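Local coordinates for putative DD-carboxypeptidase TP_0574 (Treponema pallidum, PDB 1O75), which shows zinc-stimulated carboxypeptidase activity on synthetic depsipeptide substrates, binds penicillin, and may act as a D,D-carboxypeptidase that decreases peptidoglycan cross-linking, at residues V105-S110 and V125-L131; P371-S375 and L386-F390; D211-V217 and S232-A238; T8-T14 and K156-V162. The protein carries 2 engineered substitutions. All coordinates share one frame; numbering follows the deposited sequence.

Contact 1 (V105-S110 and V125-L131); sequences VRASAS and VEGAVAL
Ala-107 and Val-129 form a single beta bridge, through which the loop leaving strand 120-124 is tied to the middle of strand 101-114. The loop makes a type II beta turn from Val-125 to Ala-128, closed by its own Ala-128 N to Val-125 O bond; Gly-127 takes the third place with a positive phi of 88°.

Two backbone hydrogen bonds carry the bridge, and both end on Val-129. Its N donates to Arg-106 O at 2.9 Å, and its O accepts from Ser-108 N with an N-H...O angle of 162°.

Two waters extend this polar seam. Water 1 accepts a hydrogen bond from Arg-106 N at 3.1 Å and sits so close to Gly-127 O that this second bond is doubtful. Water 2 accepts from Val-125 N at 2.7 Å and lies close to Ser-108 O and Ala-128 O. A bend at chi3 (-77°) turns one face of the Arg-106 guanidinium toward Gly-127 O, 2.9 Å from NH2 of Arg-106. The angle is too poor for a hydrogen bond; the attraction is probably mainly electrostatic.

Apolar packing covers the inner side. Val-105 and Val-129 cross at about a right angle, their CG2 methyls 3.8 Å apart, while Leu-131 sets CG and CD1 against Ala-107 CB. Toward solvent, Ala-128 CB packs between the CB atoms of Arg-106 and Ser-108.

The Val-125 side chain leans over two serines: Ser-108 OG is hydrogen-bonded to Lys-156 NZ, and Ser-110 OG is 3.3 Å from Val-125 CG2.

Contact 2 (P371-S375 and L386-F390); sequences PKLVS and LSADF
The Phe-390 ring is the flat group of this contact, and Leu-373 and Val-374 both approach it obliquely. Leu-373 CD1 comes to 4.2 Å from Phe-390 CD1, and Val-374 CG2 to 4.1 Å from Phe-390 CZ. Outside the two segments, Tyr-396 makes a T-shaped, edge-to-face stack with the same ring, and Val-365 of strand 362-367 also packs against it.

One methyl does most of the joining. With chi1 of Val-374 at 174°, CG1 lies opposite the backbone N and CG2 is turned beside that N, where it meets three side chains of 386-390: besides Phe-390, Ala-388 CB at 4.0 Å and Leu-386 CD1 at 4.1 Å. Val-374 and Leu-386 cross at about a right angle. Leu-373 adds a CB-to-CB contact of 4.2 Å with Ala-388.

The backbone explains why neighbouring residues can both face the loop. Leu-373 and Val-374 stand together across from Val-365 as a classic beta bulge in an outer strand of the four-stranded antiparallel sheet near the C-terminus. Opposite them, Ser-387 is the centre of an inverse gamma turn, whose Ala-388 N to Leu-386 O bond is weak. Leu-373 also packs on Phe-225 of the second subunit.

No hydrogen bond links the segments, and the side chains meet at van der Waals distance, which implies cohesion by dispersion and by exclusion of water, with little directional constraint.

Contact 3 (D211-V217 and S232-A238); sequences DLVVDTV and SVMLKRA
Lys-236 and Asp-215 are brought together by their first torsions. Chi1 of Lys-236 (68°) puts CG between its own N and carbonyl carbon, and the extended chain then runs past Val-213 CG2, 3.8 Å from CG, and on beside Asp-215. Chi1 of Asp-215 (180°) turns its carboxylate away from the backbone N toward the lysine chain; the two side chains cross at about a right angle.

Their charges do not quite meet: Asp-215 OD1 and Lys-236 NZ are 4.5 Å apart, beyond a salt bridge. Water 4 lies between them, accepting from Lys-236 NZ at 3.0 Å, with Asp-215 OD1 2.6 Å away. Water 3 donates to Asp-215 OD2 and to Leu-235 O, tying the carboxylate to the opposite strand.

Backbone pairing is antiparallel. Val-213 and Lys-236 exchange both N-H...O bonds, and Asp-215 N reaches Met-234 O at 2.7 Å. Asp-215 and Thr-216 face Met-234 together, a classic beta bulge; the bond from Thr-216 N to Met-234 O is weak, but Met-234 N in turn donates to Thr-216 O. On the side away from Val-213 and Lys-236, Leu-212 CD1 abuts Leu-235 CD1 at 3.7 Å.

Thr-216 OG1 lies 3.5 Å from Met-234 CB, and Met-234 itself touches the bound disulfated glucose. This is a bulged beta hairpin at the edge of a four-stranded sheet, in the domain assigned to the E-set clan, lending Met-234 to the glycan pocket.

Contact 4 (T8-T14 and K156-V162); sequences TSYGYAT and KFVPVAV. Engineered in segment 8-14: Ser-9 (natural residue His).
An antiparallel strand pair joins the N-terminal strand, from Thr-8 to Thr-14, to the 157-162 part of strand 143-163 within the mixed sheet of the N-terminal part of the chain; the segment axes make an angle of 137°.

The hydrogen-bonded pairs are Ser-9 with Val-162, Gly-11 with Val-160 and Ala-13 with Val-158, each with two N-H...O bonds. The straightest, from Val-160 N to Gly-11 O, is 2.8 Å long with an angle of 173° at the hydrogen. Pro-159, which has no N-H to give, falls opposite Tyr-12 in a non-hydrogen-bonded pair.

On the face bearing the tyrosines, Tyr-12 crosses Phe-157 at about a right angle, its CD1 3.8 Å from Phe-157 CB, and sets CE1 at 3.9 Å from Pro-159 CB. Tyr-10 CE2 rests 3.7 Å from Ala-161 CB. On the other face, Ala-13 CB meets Val-160 CG2 at 3.7 Å. The engineered Ser-9 adds a weak bond from OG to Val-162 O.

Where the chain turns a corner at Lys-156, the pairing ends in a side-chain bond. Chi1 of Thr-14 (-66°) sets OG1 beside its own N, and Thr-14 OG1 donates to Lys-156 O at 2.9 Å, lying in the carbonyl plane on a lone pair.

Contacts 1 and 4 reach the same mixed sheet and touch directly: Lys-156 NZ of contact 4 is 2.8 Å from Ser-108 OG of contact 1 in a probable hydrogen bond, although their centres are 21 Å apart. Contact 4 joins sequence-distant strands, and contact 1 lies within the chain between them. Contact 3 belongs to a different domain family, its nearest atoms about 12 Å from those of contact 4, and alone of the four includes a glycan-pocket residue. The side chain of Val-105 in contact 1 is about 9 Å from one bound xenon, and that of Val-233 in contact 3 about 8 Å from another. Contact 2 is remote, its centre 48 Å from that of contact 1 across the chain's centre.

Contact 1 (V105-S110 and V125-L131)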
loop_
_atom_site.group_PDB
_atom_site.type_symbol
_atom_site.label_atom_id
_atom_site.label_comp_id
_atom_site.label_asym_id
_atom_site.label_seq_id
_atom_site.Cartn_x
_atom_site.Cartn_y
_atom_site.Cartn_z
ATOM N N VAL B 105 27.445 14.810 2.071
ATOM C CA VAL B 105 26.903 15.972 2.734
ATOM C C VAL B 105 25.969 15.527 3.826
ATOM O O VAL B 105 25.553 14.375 3.855
ATOM C CB VAL B 105 26.079 16.848 1.743
ATOM C CG1 VAL B 105 26.982 17.355 0.607
ATOM C CG2 VAL B 105 24.923 16.024 1.155
ATOM N N ARG B 106 25.657 16.445 4.727
ATOM C CA ARG B 106 24.702 16.170 5.776
ATOM C C ARG B 106 23.333 16.504 5.160
ATOM O O ARG B 106 23.220 17.465 4.397
ATOM C CB ARG B 106 24.963 17.075 6.986
ATOM C CG ARG B 106 26.298 16.801 7.671
ATOM C CD ARG B 106 26.415 17.554 8.995
ATOM N NE ARG B 106 26.706 18.969 8.798
ATOM C CZ ARG B 106 27.863 19.440 8.339
ATOM N NH1 ARG B 106 28.853 18.607 8.029
ATOM N NH2 ARG B 106 28.030 20.747 8.179
ATOM N N ALA B 107 22.312 15.706 5.474
ATOM C CA ALA B 107 20.956 15.954 4.979
ATOM C C ALA B 107 20.150 16.239 6.229
ATOM O O ALA B 107 20.047 15.386 7.132
ATOM C CB ALA B 107 20.411 14.718 4.238
ATOM N N SER B 108 19.578 17.429 6.310
ATOM C CA SER B 108 18.843 17.797 7.511
ATOM C C SER B 108 17.791 18.835 7.179
ATOM O O SER B 108 18.044 19.750 6.390
ATOM C CB SER B 108 19.836 18.349 8.553
ATOM O OG SER B 108 19.214 18.650 9.793
ATOM N N ALA B 109 16.605 18.692 7.755
ATOM C CA ALA B 109 15.565 19.657 7.500
ATOM C C ALA B 109 14.757 19.803 8.765
ATOM O O ALA B 109 14.737 18.890 9.591
ATOM C CB ALA B 109 14.670 19.198 6.344
ATOM N N SER B 110 14.119 20.960 8.927
ATOM C CA SER B 110 13.285 21.229 10.079
ATOM C C SER B 110 11.834 21.195 9.618
ATOM O O SER B 110 11.379 22.071 8.869
ATOM C CB SER B 110 13.622 22.593 10.681
ATOM O OG SER B 110 14.991 22.621 11.070
ATOM N N VAL B 125 18.466 23.683 6.904
ATOM C CA VAL B 125 19.270 23.785 8.101
ATOM C C VAL B 125 20.701 24.132 7.702
ATOM O O VAL B 125 21.290 23.507 6.815
ATOM C CB VAL B 125 19.278 22.438 8.887
ATOM C CG1 VAL B 125 20.333 22.479 9.991
ATOM C CG2 VAL B 125 17.906 22.176 9.494
ATOM N N GLU B 126 21.242 25.145 8.368
ATOM C CA GLU B 126 22.600 25.610 8.128
ATOM C C GLU B 126 23.606 24.459 8.106
ATOM O O GLU B 126 23.650 23.650 9.035
ATOM C CB GLU B 126 22.973 26.597 9.242
ATOM C CG GLU B 126 24.441 26.989 9.300
ATOM C CD GLU B 126 24.880 27.769 8.079
ATOM O OE1 GLU B 126 24.100 28.641 7.630
ATOM O OE2 GLU B 126 26.004 27.520 7.580
ATOM N N GLY B 127 24.406 24.382 7.048
ATOM C CA GLY B 127 25.425 23.344 6.975
ATOM C C GLY B 127 24.997 22.016 6.384
ATOM O O GLY B 127 25.786 21.066 6.325
ATOM N N ALA B 128 23.756 21.937 5.923
ATOM C CA ALA B 128 23.281 20.684 5.352
ATOM C C ALA B 128 22.304 20.919 4.212
ATOM O O ALA B 128 21.702 21.984 4.129
ATOM C CB ALA B 128 22.592 19.864 6.447
ATOM N N VAL B 129 22.140 19.925 3.347
ATOM C CA VAL B 129 21.165 20.051 2.273
ATOM C C VAL B 129 19.836 19.544 2.802
ATOM O O VAL B 129 19.797 18.796 3.797
ATOM C CB VAL B 129 21.541 19.228 1.038
ATOM C CG1 VAL B 129 22.917 19.648 0.543
ATOM C CG2 VAL B 129 21.505 17.736 1.351
ATOM N N ALA B 130 18.753 19.975 2.166
ATOM C CA ALA B 130 17.418 19.540 2.540
ATOM C C ALA B 130 16.920 18.726 1.358
ATOM O O ALA B 130 16.650 19.273 0.280
ATOM C CB ALA B 130 16.512 20.732 2.791
ATOM N N LEU B 131 16.824 17.410 1.544
ATOM C CA LEU B 131 16.375 16.530 0.477
ATOM C C LEU B 131 14.895 16.776 0.198
ATOM O O LEU B 131 14.143 17.196 1.087
ATOM C CB LEU B 131 16.589 15.061 0.878
ATOM C CG LEU B 131 18.048 14.694 1.217
ATOM C CD1 LEU B 131 18.160 13.202 1.597
ATOM C CD2 LEU B 131 18.936 14.980 -0.003
HETATM O O HOH W 1 26.642 19.333 4.782
HETATM O O HOH W 2 19.083 21.882 5.051
#

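Contact 2 (P371-S375 and L386-F390)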
loop_
_atom_site.group_PDB
_atom_site.type_symbol
_atom_site.label_atom_id
_atom_site.label_comp_id
_atom_site.label_asym_id
_atom_site.label_seq_id
_atom_site.Cartn_x
_atom_site.Cartn_y
_atom_site.Cartn_z
ATOM N N PRO B 371 0.337 -10.344 -9.393
ATOM C CA PRO B 371 -0.721 -10.396 -8.377
ATOM C C PRO B 371 -0.879 -11.848 -7.936
ATOM O O PRO B 371 -0.539 -12.754 -8.685
ATOM C CB PRO B 371 -1.953 -9.899 -9.130
ATOM C CG PRO B 371 -1.372 -8.996 -10.181
ATOM C CD PRO B 371 -0.173 -9.772 -10.651
ATOM N N LYS B 372 -1.396 -12.064 -6.733
ATOM C CA LYS B 372 -1.585 -13.412 -6.205
ATOM C C LYS B 372 -2.619 -14.199 -6.987
ATOM O O LYS B 372 -3.671 -13.667 -7.346
ATOM C CB LYS B 372 -2.026 -13.360 -4.735
ATOM C CG LYS B 372 -0.957 -12.894 -3.763
ATOM C CD LYS B 372 -1.521 -12.747 -2.356
ATOM C CE LYS B 372 -0.463 -12.209 -1.395
ATOM N NZ LYS B 372 -1.031 -11.900 -0.045
ATOM N N LEU B 373 -2.314 -15.465 -7.255
ATOM C CA LEU B 373 -3.251 -16.337 -7.957
ATOM C C LEU B 373 -4.071 -17.027 -6.879
ATOM O O LEU B 373 -5.244 -17.335 -7.066
ATOM C CB LEU B 373 -2.513 -17.397 -8.775
ATOM C CG LEU B 373 -1.488 -16.957 -9.823
ATOM C CD1 LEU B 373 -1.178 -18.153 -10.709
ATOM C CD2 LEU B 373 -2.028 -15.807 -10.672
ATOM N N VAL B 374 -3.426 -17.250 -5.740
ATOM C CA VAL B 374 -4.034 -17.914 -4.594
ATOM C C VAL B 374 -3.819 -17.054 -3.347
ATOM O O VAL B 374 -2.689 -16.687 -3.032
ATOM C CB VAL B 374 -3.377 -19.304 -4.383
ATOM C CG1 VAL B 374 -3.891 -19.950 -3.122
ATOM C CG2 VAL B 374 -3.648 -20.193 -5.593
ATOM N N SER B 375 -4.900 -16.723 -2.647
ATOM C CA SER B 375 -4.803 -15.920 -1.432
ATOM C C SER B 375 -5.389 -16.622 -0.226
ATOM O O SER B 375 -6.575 -16.952 -0.206
ATOM C CB SER B 375 -5.515 -14.580 -1.591
ATOM O OG SER B 375 -4.716 -13.657 -2.301
ATOM N N LEU B 386 -6.609 -26.288 -6.444
ATOM C CA LEU B 386 -6.957 -24.899 -6.170
ATOM C C LEU B 386 -7.631 -24.155 -7.330
ATOM O O LEU B 386 -7.617 -24.613 -8.477
ATOM C CB LEU B 386 -5.695 -24.146 -5.735
ATOM C CG LEU B 386 -4.939 -24.731 -4.535
ATOM C CD1 LEU B 386 -3.549 -24.119 -4.441
ATOM C CD2 LEU B 386 -5.730 -24.477 -3.263
ATOM N N SER B 387 -8.216 -23.001 -7.002
ATOM C CA SER B 387 -8.898 -22.146 -7.970
ATOM C C SER B 387 -7.867 -21.383 -8.787
ATOM O O SER B 387 -7.854 -20.151 -8.788
ATOM C CB SER B 387 -9.799 -21.132 -7.260
ATOM O OG SER B 387 -10.793 -21.765 -6.476
ATOM N N ALA B 388 -6.996 -22.111 -9.476
ATOM C CA ALA B 388 -5.977 -21.465 -10.281
ATOM C C ALA B 388 -5.252 -22.450 -11.182
ATOM O O ALA B 388 -5.162 -23.642 -10.890
ATOM C CB ALA B 388 -4.979 -20.745 -9.377
ATOM N N ASP B 389 -4.742 -21.930 -12.289
ATOM C CA ASP B 389 -4.013 -22.732 -13.253
ATOM C C ASP B 389 -2.572 -22.275 -13.221
ATOM O O ASP B 389 -2.271 -21.124 -13.530
ATOM C CB ASP B 389 -4.601 -22.531 -14.654
ATOM C CG ASP B 389 -5.985 -23.135 -14.793
ATOM O OD1 ASP B 389 -6.079 -24.382 -14.863
ATOM O OD2 ASP B 389 -6.973 -22.365 -14.822
ATOM N N PHE B 390 -1.680 -23.175 -12.836
ATOM C CA PHE B 390 -0.271 -22.834 -12.763
ATOM C C PHE B 390 0.419 -23.091 -14.098
ATOM O O PHE B 390 0.501 -24.228 -14.568
ATOM C CB PHE B 390 0.397 -23.632 -11.637
ATOM C CG PHE B 390 -0.214 -23.382 -10.280
ATOM C CD1 PHE B 390 -0.163 -22.113 -9.702
ATOM C CD2 PHE B 390 -0.874 -24.403 -9.598
ATOM C CE1 PHE B 390 -0.764 -21.865 -8.466
ATOM C CE2 PHE B 390 -1.478 -24.166 -8.362
ATOM C CZ PHE B 390 -1.423 -22.894 -7.796
#

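Contact 3 (D211-V217 and S232-A238)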
loop_
_atom_site.group_PDB
_atom_site.type_symbol
_atom_site.label_atom_id
_atom_site.label_comp_id
_atom_site.label_asym_id
_atom_site.label_seq_id
_atom_site.Cartn_x
_atom_site.Cartn_y
_atom_site.Cartn_z
ATOM N N ASP B 211 -2.398 12.339 21.771
ATOM C CA ASP B 211 -1.771 11.045 22.052
ATOM C C ASP B 211 -2.321 9.915 21.189
ATOM O O ASP B 211 -3.521 9.847 20.917
ATOM C CB ASP B 211 -1.952 10.643 23.530
ATOM C CG ASP B 211 -1.042 11.416 24.471
ATOM O OD1 ASP B 211 0.060 11.844 24.062
ATOM O OD2 ASP B 211 -1.423 11.574 25.642
ATOM N N LEU B 212 -1.427 9.024 20.777
ATOM C CA LEU B 212 -1.783 7.856 19.981
ATOM C C LEU B 212 -1.743 6.590 20.826
ATOM O O LEU B 212 -1.012 6.512 21.813
ATOM C CB LEU B 212 -0.787 7.653 18.837
ATOM C CG LEU B 212 -0.472 8.788 17.864
ATOM C CD1 LEU B 212 0.066 8.201 16.583
ATOM C CD2 LEU B 212 -1.696 9.595 17.603
ATOM N N VAL B 213 -2.521 5.599 20.408
ATOM C CA VAL B 213 -2.570 4.297 21.042
ATOM C C VAL B 213 -2.597 3.279 19.901
ATOM O O VAL B 213 -2.765 3.644 18.719
ATOM C CB VAL B 213 -3.841 4.117 21.918
ATOM C CG1 VAL B 213 -3.790 5.077 23.100
ATOM C CG2 VAL B 213 -5.099 4.340 21.089
ATOM N N VAL B 214 -2.445 2.010 20.248
ATOM C CA VAL B 214 -2.452 0.947 19.262
ATOM C C VAL B 214 -3.852 0.731 18.704
ATOM O O VAL B 214 -4.820 0.700 19.456
ATOM C CB VAL B 214 -1.994 -0.400 19.896
ATOM C CG1 VAL B 214 -2.194 -1.546 18.889
ATOM C CG2 VAL B 214 -0.542 -0.300 20.339
ATOM N N ASP B 215 -3.970 0.584 17.386
ATOM C CA ASP B 215 -5.275 0.293 16.792
ATOM C C ASP B 215 -5.247 -1.237 16.653
ATOM O O ASP B 215 -6.051 -1.950 17.257
ATOM C CB ASP B 215 -5.407 0.991 15.433
ATOM C CG ASP B 215 -6.748 0.726 14.758
ATOM O OD1 ASP B 215 -7.560 -0.041 15.311
ATOM O OD2 ASP B 215 -6.983 1.294 13.672
ATOM N N THR B 216 -4.297 -1.737 15.873
ATOM C CA THR B 216 -4.103 -3.182 15.691
ATOM C C THR B 216 -2.617 -3.429 15.453
ATOM O O THR B 216 -1.863 -2.489 15.141
ATOM C CB THR B 216 -4.839 -3.752 14.465
ATOM O OG1 THR B 216 -4.357 -3.105 13.278
ATOM C CG2 THR B 216 -6.348 -3.566 14.595
ATOM N N VAL B 217 -2.197 -4.685 15.595
ATOM C CA VAL B 217 -0.803 -5.062 15.380
ATOM C C VAL B 217 -0.756 -6.269 14.472
ATOM O O VAL B 217 -1.410 -7.275 14.757
ATOM C CB VAL B 217 -0.100 -5.488 16.676
ATOM C CG1 VAL B 217 1.336 -5.893 16.358
ATOM C CG2 VAL B 217 -0.134 -4.372 17.696
ATOM N N SER B 232 3.861 -4.868 12.629
ATOM C CA SER B 232 3.330 -3.674 11.999
ATOM C C SER B 232 2.311 -3.094 12.954
ATOM O O SER B 232 1.225 -3.652 13.127
ATOM C CB SER B 232 2.634 -4.025 10.681
ATOM O OG SER B 232 3.603 -4.310 9.697
ATOM N N VAL B 233 2.652 -1.977 13.572
ATOM C CA VAL B 233 1.735 -1.378 14.511
ATOM C C VAL B 233 0.863 -0.322 13.821
ATOM O O VAL B 233 1.378 0.688 13.343
ATOM C CB VAL B 233 2.523 -0.734 15.687
ATOM C CG1 VAL B 233 1.561 -0.159 16.725
ATOM C CG2 VAL B 233 3.457 -1.769 16.328
ATOM N N MET B 234 -0.441 -0.569 13.729
ATOM C CA MET B 234 -1.349 0.425 13.154
ATOM C C MET B 234 -1.768 1.306 14.327
ATOM O O MET B 234 -2.086 0.800 15.407
ATOM C CB MET B 234 -2.561 -0.247 12.524
ATOM C CG MET B 234 -2.219 -1.042 11.268
ATOM S SD MET B 234 -2.018 0.048 9.850
ATOM C CE MET B 234 -3.791 0.467 9.558
ATOM N N LEU B 235 -1.782 2.617 14.119
ATOM C CA LEU B 235 -2.098 3.569 15.191
ATOM C C LEU B 235 -3.430 4.313 15.068
ATOM O O LEU B 235 -3.971 4.461 13.966
ATOM C CB LEU B 235 -0.971 4.603 15.261
ATOM C CG LEU B 235 0.435 4.012 15.454
ATOM C CD1 LEU B 235 1.470 5.079 15.184
ATOM C CD2 LEU B 235 0.605 3.491 16.889
ATOM N N LYS B 236 -3.969 4.757 16.203
ATOM C CA LYS B 236 -5.192 5.562 16.209
ATOM C C LYS B 236 -5.071 6.544 17.370
ATOM O O LYS B 236 -4.136 6.458 18.178
ATOM C CB LYS B 236 -6.460 4.697 16.331
ATOM C CG LYS B 236 -6.639 3.982 17.667
ATOM C CD LYS B 236 -7.899 3.098 17.653
ATOM C CE LYS B 236 -8.192 2.524 19.045
ATOM N NZ LYS B 236 -9.393 1.651 19.016
ATOM N N ARG B 237 -5.990 7.495 17.448
ATOM C CA ARG B 237 -5.923 8.485 18.502
ATOM C C ARG B 237 -6.438 7.904 19.806
ATOM O O ARG B 237 -7.289 7.003 19.805
ATOM C CB ARG B 237 -6.729 9.730 18.114
ATOM C CG ARG B 237 -6.051 11.031 18.532
ATOM C CD ARG B 237 -6.703 12.252 17.872
ATOM N NE ARG B 237 -8.095 12.393 18.282
ATOM C CZ ARG B 237 -8.936 13.284 17.770
ATOM N NH1 ARG B 237 -8.515 14.116 16.824
ATOM N NH2 ARG B 237 -10.199 13.333 18.192
ATOM N N ALA B 238 -5.928 8.438 20.914
ATOM C CA ALA B 238 -6.297 7.951 22.245
ATOM C C ALA B 238 -7.813 7.870 22.460
ATOM O O ALA B 238 -8.293 6.945 23.107
ATOM C CB ALA B 238 -5.631 8.835 23.336
HETATM O O HOH W 3 -5.025 2.520 12.086
HETATM O O HOH W 4 -8.695 -0.804 17.505
#

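Contact 4 (T8-T14 and K156-V162)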
loop_
_atom_site.group_PDB
_atom_site.type_symbol
_atom_site.label_atom_id
_atom_site.label_comp_id
_atom_site.label_asym_id
_atom_site.label_seq_id
_atom_site.Cartn_x
_atom_site.Cartn_y
_atom_site.Cartn_z
ATOM N N THR B 8 19.106 24.036 36.581
ATOM C CA THR B 8 19.072 22.994 35.562
ATOM C C THR B 8 18.347 23.554 34.343
ATOM O O THR B 8 17.260 24.119 34.479
ATOM C CB THR B 8 18.295 21.749 36.057
ATOM O OG1 THR B 8 19.008 21.132 37.136
ATOM C CG2 THR B 8 18.110 20.741 34.922
ATOM N N SER B 9 18.947 23.415 33.162
ATOM C CA SER B 9 18.309 23.899 31.937
ATOM C C SER B 9 17.678 22.739 31.155
ATOM O O SER B 9 18.181 21.614 31.167
ATOM C CB SER B 9 19.317 24.644 31.066
ATOM O OG SER B 9 20.502 23.895 30.912
ATOM N N TYR B 10 16.577 23.032 30.475
ATOM C CA TYR B 10 15.842 22.034 29.718
ATOM C C TYR B 10 15.741 22.349 28.230
ATOM O O TYR B 10 15.544 23.498 27.848
ATOM C CB TYR B 10 14.440 21.884 30.305
ATOM C CG TYR B 10 14.437 21.449 31.757
ATOM C CD1 TYR B 10 14.528 22.384 32.794
ATOM C CD2 TYR B 10 14.346 20.101 32.096
ATOM C CE1 TYR B 10 14.521 21.981 34.129
ATOM C CE2 TYR B 10 14.339 19.686 33.420
ATOM C CZ TYR B 10 14.424 20.627 34.431
ATOM O OH TYR B 10 14.413 20.205 35.734
ATOM N N GLY B 11 15.876 21.318 27.400
ATOM C CA GLY B 11 15.795 21.502 25.967
ATOM C C GLY B 11 16.061 20.212 25.205
ATOM O O GLY B 11 15.861 19.104 25.729
ATOM N N TYR B 12 16.507 20.360 23.962
ATOM C CA TYR B 12 16.809 19.224 23.106
ATOM C C TYR B 12 18.288 19.145 22.821
ATOM O O TYR B 12 18.975 20.166 22.723
ATOM C CB TYR B 12 16.043 19.332 21.782
ATOM C CG TYR B 12 14.562 19.057 21.918
ATOM C CD1 TYR B 12 14.102 17.784 22.242
ATOM C CD2 TYR B 12 13.620 20.075 21.734
ATOM C CE1 TYR B 12 12.739 17.525 22.383
ATOM C CE2 TYR B 12 12.254 19.827 21.877
ATOM C CZ TYR B 12 11.820 18.549 22.201
ATOM O OH TYR B 12 10.476 18.290 22.363
ATOM N N ALA B 13 18.773 17.920 22.677
ATOM C CA ALA B 13 20.176 17.679 22.388
ATOM C C ALA B 13 20.278 16.556 21.365
ATOM O O ALA B 13 19.383 15.719 21.254
ATOM C CB ALA B 13 20.928 17.302 23.665
ATOM N N THR B 14 21.376 16.539 20.632
ATOM C CA THR B 14 21.601 15.544 19.606
ATOM C C THR B 14 22.467 14.434 20.176
ATOM O O THR B 14 23.599 14.689 20.581
ATOM C CB THR B 14 22.291 16.184 18.385
ATOM O OG1 THR B 14 21.387 17.123 17.793
ATOM C CG2 THR B 14 22.673 15.141 17.348
ATOM N N LYS B 156 18.424 13.857 16.445
ATOM C CA LYS B 156 18.714 15.281 16.609
ATOM C C LYS B 156 18.034 15.905 17.810
ATOM O O LYS B 156 18.612 16.786 18.447
ATOM C CB LYS B 156 18.320 16.073 15.341
ATOM C CG LYS B 156 19.187 15.786 14.129
ATOM C CD LYS B 156 18.907 16.782 12.983
ATOM C CE LYS B 156 17.487 16.681 12.489
ATOM N NZ LYS B 156 17.135 17.717 11.445
ATOM N N PHE B 157 16.823 15.449 18.126
ATOM C CA PHE B 157 16.044 16.004 19.226
ATOM C C PHE B 157 15.669 15.056 20.385
ATOM O O PHE B 157 14.603 14.440 20.400
ATOM C CB PHE B 157 14.762 16.654 18.670
ATOM C CG PHE B 157 15.004 17.559 17.488
ATOM C CD1 PHE B 157 15.701 18.755 17.641
ATOM C CD2 PHE B 157 14.583 17.187 16.213
ATOM C CE1 PHE B 157 15.982 19.580 16.525
ATOM C CE2 PHE B 157 14.854 18.000 15.090
ATOM C CZ PHE B 157 15.553 19.194 15.250
ATOM N N VAL B 158 16.556 14.972 21.365
ATOM C CA VAL B 158 16.322 14.163 22.549
ATOM C C VAL B 158 16.046 15.138 23.702
ATOM O O VAL B 158 16.873 16.003 23.982
ATOM C CB VAL B 158 17.577 13.325 22.907
ATOM C CG1 VAL B 158 17.328 12.559 24.215
ATOM C CG2 VAL B 158 17.921 12.363 21.757
ATOM N N PRO B 159 14.893 15.015 24.385
ATOM C CA PRO B 159 14.626 15.942 25.489
ATOM C C PRO B 159 15.573 15.671 26.660
ATOM O O PRO B 159 15.654 14.543 27.175
ATOM C CB PRO B 159 13.164 15.675 25.828
ATOM C CG PRO B 159 13.002 14.216 25.494
ATOM C CD PRO B 159 13.778 14.071 24.203
ATOM N N VAL B 160 16.309 16.701 27.070
ATOM C CA VAL B 160 17.254 16.537 28.167
ATOM C C VAL B 160 17.186 17.597 29.265
ATOM O O VAL B 160 16.620 18.688 29.079
ATOM C CB VAL B 160 18.720 16.488 27.653
ATOM C CG1 VAL B 160 18.950 15.228 26.821
ATOM C CG2 VAL B 160 19.040 17.745 26.826
ATOM N N ALA B 161 17.745 17.233 30.418
ATOM C CA ALA B 161 17.858 18.116 31.586
ATOM C C ALA B 161 19.365 18.215 31.735
ATOM O O ALA B 161 20.044 17.192 31.862
ATOM C CB ALA B 161 17.247 17.475 32.824
ATOM N N VAL B 162 19.891 19.436 31.691
ATOM C CA VAL B 162 21.328 19.660 31.767
ATOM C C VAL B 162 21.707 20.478 33.001
ATOM O O VAL B 162 21.236 21.602 33.176
ATOM C CB VAL B 162 21.838 20.418 30.503
ATOM C CG1 VAL B 162 23.339 20.673 30.597
ATOM C CG2 VAL B 162 21.514 19.616 29.252
#